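Local coordinates for SnoaL-like domain-containing protein (Burkholderia xenovorans LB400, PDB 3FGY) that is of unknown function but has the NTF2-like fold of SnoaL-like proteins, whose pocket may bind a small molecule, at residues A[119-123]-A[124-128]. Residues are numbered along the deposited sequence; the frame is centred on the assembly and turned at random. Where two conformers were deposited one is given.
Sequences EYIDT and LALAR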
ATOM      1  N   GLU A 119      -7.375  -1.420  -0.453  1.00 14.71           N
ATOM      2  CA  GLU A 119      -6.487  -1.226   0.669  1.00 14.96           C
ATOM      3  C   GLU A 119      -5.239  -2.125   0.592  1.00 14.04           C
ATOM      4  O   GLU A 119      -5.310  -3.301   0.216  1.00 14.38           O
ATOM      5  CB  GLU A 119      -7.191  -1.530   1.995  1.00 16.58           C
ATOM      6  CG  GLU A 119      -8.498  -0.831   2.219  1.00 18.15           C
ATOM      7  CD  GLU A 119      -9.009  -0.996   3.656  1.00 17.62           C
ATOM      8  OE1 GLU A 119      -8.251  -1.541   4.525  1.00 26.72           O
ATOM      9  OE2 GLU A 119     -10.157  -0.589   3.913  1.00 16.54           O
ATOM     10  N   TYR A 120      -4.133  -1.547   1.050  1.00 14.66           N
ATOM     11  CA  TYR A 120      -2.873  -2.236   1.229  1.00 15.19           C
ATOM     12  C   TYR A 120      -2.528  -2.029   2.716  1.00 14.11           C
ATOM     13  O   TYR A 120      -2.279  -0.918   3.144  1.00 13.95           O
ATOM     14  CB  TYR A 120      -1.804  -1.676   0.313  1.00 14.17           C
ATOM     15  CG  TYR A 120      -2.144  -1.787  -1.163  1.00 13.44           C
ATOM     16  CD1 TYR A 120      -3.019  -0.874  -1.756  1.00 16.82           C
ATOM     17  CD2 TYR A 120      -1.579  -2.764  -1.985  1.00 14.57           C
ATOM     18  CE1 TYR A 120      -3.318  -0.941  -3.117  1.00 15.37           C
ATOM     19  CE2 TYR A 120      -1.882  -2.829  -3.338  1.00 15.43           C
ATOM     20  CZ  TYR A 120      -2.751  -1.940  -3.909  1.00 13.88           C
ATOM     21  OH  TYR A 120      -3.055  -1.968  -5.271  1.00 15.71           O
ATOM     22  N   ILE A 121      -2.543  -3.128   3.471  1.00 14.92           N
ATOM     23  CA  ILE A 121      -2.485  -3.104   4.918  1.00 14.82           C
ATOM     24  C   ILE A 121      -1.589  -4.235   5.438  1.00 15.06           C
ATOM     25  O   ILE A 121      -1.146  -5.100   4.681  1.00 14.36           O
ATOM     26  CB  ILE A 121      -3.918  -3.222   5.521  1.00 16.44           C
ATOM     27  CG1 ILE A 121      -4.531  -4.578   5.169  1.00 19.26           C
ATOM     28  CG2 ILE A 121      -4.794  -2.006   5.077  1.00 16.84           C
ATOM     29  CD1 ILE A 121      -5.925  -4.732   5.690  1.00 20.13           C
ATOM     30  N   ASP A 122      -1.305  -4.215   6.738  1.00 14.36           N
ATOM     31  CA  ASP A 122      -0.549  -5.291   7.383  1.00 14.26           C
ATOM     32  C   ASP A 122      -1.487  -6.453   7.679  1.00 12.55           C
ATOM     33  O   ASP A 122      -2.017  -6.596   8.779  1.00 14.80           O
ATOM     34  CB  ASP A 122       0.123  -4.780   8.665  1.00 14.52           C
ATOM     35  CG  ASP A 122       1.234  -5.687   9.160  1.00 17.08           C
ATOM     36  OD1 ASP A 122       1.240  -6.899   8.826  1.00 16.02           O
ATOM     37  OD2 ASP A 122       2.105  -5.165   9.913  1.00 17.61           O
ATOM     38  N   THR A 123      -1.704  -7.279   6.650  1.00 13.01           N
ATOM     39  CA  THR A 123      -2.670  -8.378   6.771  1.00 12.80           C
ATOM     40  C   THR A 123      -2.281  -9.417   7.850  1.00 13.15           C
ATOM     41  O   THR A 123      -3.139 -10.009   8.504  1.00 14.83           O
ATOM     42  CB  THR A 123      -2.904  -9.048   5.393  1.00 13.58           C
ATOM     43  OG1 THR A 123      -1.657  -9.409   4.812  1.00 15.05           O
ATOM     44  CG2 THR A 123      -3.662  -8.173   4.411  1.00 14.65           C
ATOM     45  N   LEU A 124      -0.994  -9.690   8.006  1.00 14.27           N
ATOM     46  CA  LEU A 124      -0.540 -10.587   9.085  1.00 15.51           C
ATOM     47  C   LEU A 124      -0.934 -10.041  10.453  1.00 14.30           C
ATOM     48  O   LEU A 124      -1.464 -10.742  11.282  1.00 13.65           O
ATOM     49  CB  LEU A 124       0.976 -10.770   8.999  1.00 14.65           C
ATOM     50  CG  LEU A 124       1.582 -11.673  10.076  1.00 13.82           C
ATOM     51  CD1 LEU A 124       0.912 -13.069  10.118  1.00 15.22           C
ATOM     52  CD2 LEU A 124       3.073 -11.794   9.923  1.00 14.73           C
ATOM     53  N   ALA A 125      -0.698  -8.756  10.681  1.00 13.61           N
ATOM     54  CA  ALA A 125      -1.039  -8.141  11.964  1.00 12.73           C
ATOM     55  C   ALA A 125      -2.551  -8.229  12.234  1.00 14.85           C
ATOM     56  O   ALA A 125      -2.986  -8.542  13.348  1.00 16.55           O
ATOM     57  CB  ALA A 125      -0.578  -6.663  11.978  1.00 16.33           C
ATOM     58  N   LEU A 126      -3.355  -7.927  11.226  1.00 16.16           N
ATOM     59  CA  LEU A 126      -4.796  -7.897  11.421  0.50 16.18           C
ATOM     60  C   LEU A 126      -5.366  -9.306  11.591  1.00 16.58           C
ATOM     61  O   LEU A 126      -6.317  -9.496  12.372  1.00 16.68           O
ATOM     62  CB  LEU A 126      -5.473  -7.130  10.290  0.50 16.03           C
ATOM     63  CG  LEU A 126      -5.297  -5.618  10.448  0.50 17.62           C
ATOM     64  CD1 LEU A 126      -5.313  -4.899   9.099  0.50 23.24           C
ATOM     65  CD2 LEU A 126      -6.367  -5.089  11.370  0.50 14.92           C
ATOM     66  N   ALA A 127      -4.781 -10.291  10.909  1.00 14.97           N
ATOM     67  CA  ALA A 127      -5.177 -11.694  11.116  1.00 14.69           C
ATOM     68  C   ALA A 127      -4.873 -12.098  12.562  1.00 15.50           C
ATOM     69  O   ALA A 127      -5.725 -12.671  13.248  1.00 15.50           O
ATOM     70  CB  ALA A 127      -4.480 -12.636  10.119  1.00 15.97           C
ATOM     71  N   ARG A 128      -3.668 -11.801  13.042  1.00 13.94           N
ATOM     72  CA  ARG A 128      -3.293 -12.136  14.403  1.00 15.47           C
ATOM     73  C   ARG A 128      -4.229 -11.478  15.403  1.00 15.74           C
ATOM     74  O   ARG A 128      -4.702 -12.112  16.334  1.00 14.66           O
ATOM     75  CB  ARG A 128      -1.854 -11.744  14.660  1.00 16.89           C
ATOM     76  CG  ARG A 128      -0.889 -12.660  14.022  1.00 15.77           C
ATOM     77  CD  ARG A 128       0.490 -12.127  14.097  1.00 17.46           C
ATOM     78  NE  ARG A 128       1.488 -13.149  13.812  1.00 21.48           N
ATOM     79  CZ  ARG A 128       2.790 -12.887  13.651  1.00 20.06           C
ATOM     80  NH1 ARG A 128       3.274 -11.638  13.701  1.00 24.44           N
ATOM     81  NH2 ARG A 128       3.612 -13.881  13.432  1.00 23.24           N
TER
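Asp122 caps the helix that begins at Thr123: its OD1 accepts the backbone N-H of Ala125 at 3.3 Å, a long bond but a fairly straight one, 161° at the hydrogen. With CG anti to the backbone N (chi1 -163°), the carboxylate folds back over the first turn. The N-H meets OD1 from above the carboxylate plane, 66° out of it, while the methyl of Ala125 lies against the acid, its CB 3.5 Å from Asp122 CG.

The first two helical backbone bonds follow directly. Asp122 O takes the N-H of Leu126 at 3.1 Å, and Thr123 O takes that of Ala127 at 2.9 Å. Before the cap the chain turns sharply, for Asp122 is the centre of an inverse gamma turn closed by a weak bond from Thr123 N to Ile121 O. Strand 113-120 of the curved NTF2-like sheet thus passes into the C-terminal helix 123-129 within a couple of residues, and Asp101 OD1 on the adjacent strand accepts the N-H of Asp122.

The apolar contact is a single pair of side chains crossing at about a right angle. Ile121 CD1 lies 3.5 Å from Leu126 CD1 in this conformer; Leu126 was modelled in two, so the closeness should not be read as strain. Trp42, Trp103 and Pro39 pack round Ile121, and Leu126 lies near an unidentified ligand, probably from the crystallisation liquor, that is also hydrogen-bonded by Glu119 OE1.

Across the dimer interface, Asp122 OD1 is hydrogen-bonded to Thr123 OG1 of the second subunit, and Thr123 OG1 to Asp122 OD1 of that subunit. Thr123 OG1 also receives the N-H of Leu124 of the second subunit, and the backbone N of Leu124 gives its own to Thr123 OG1 there.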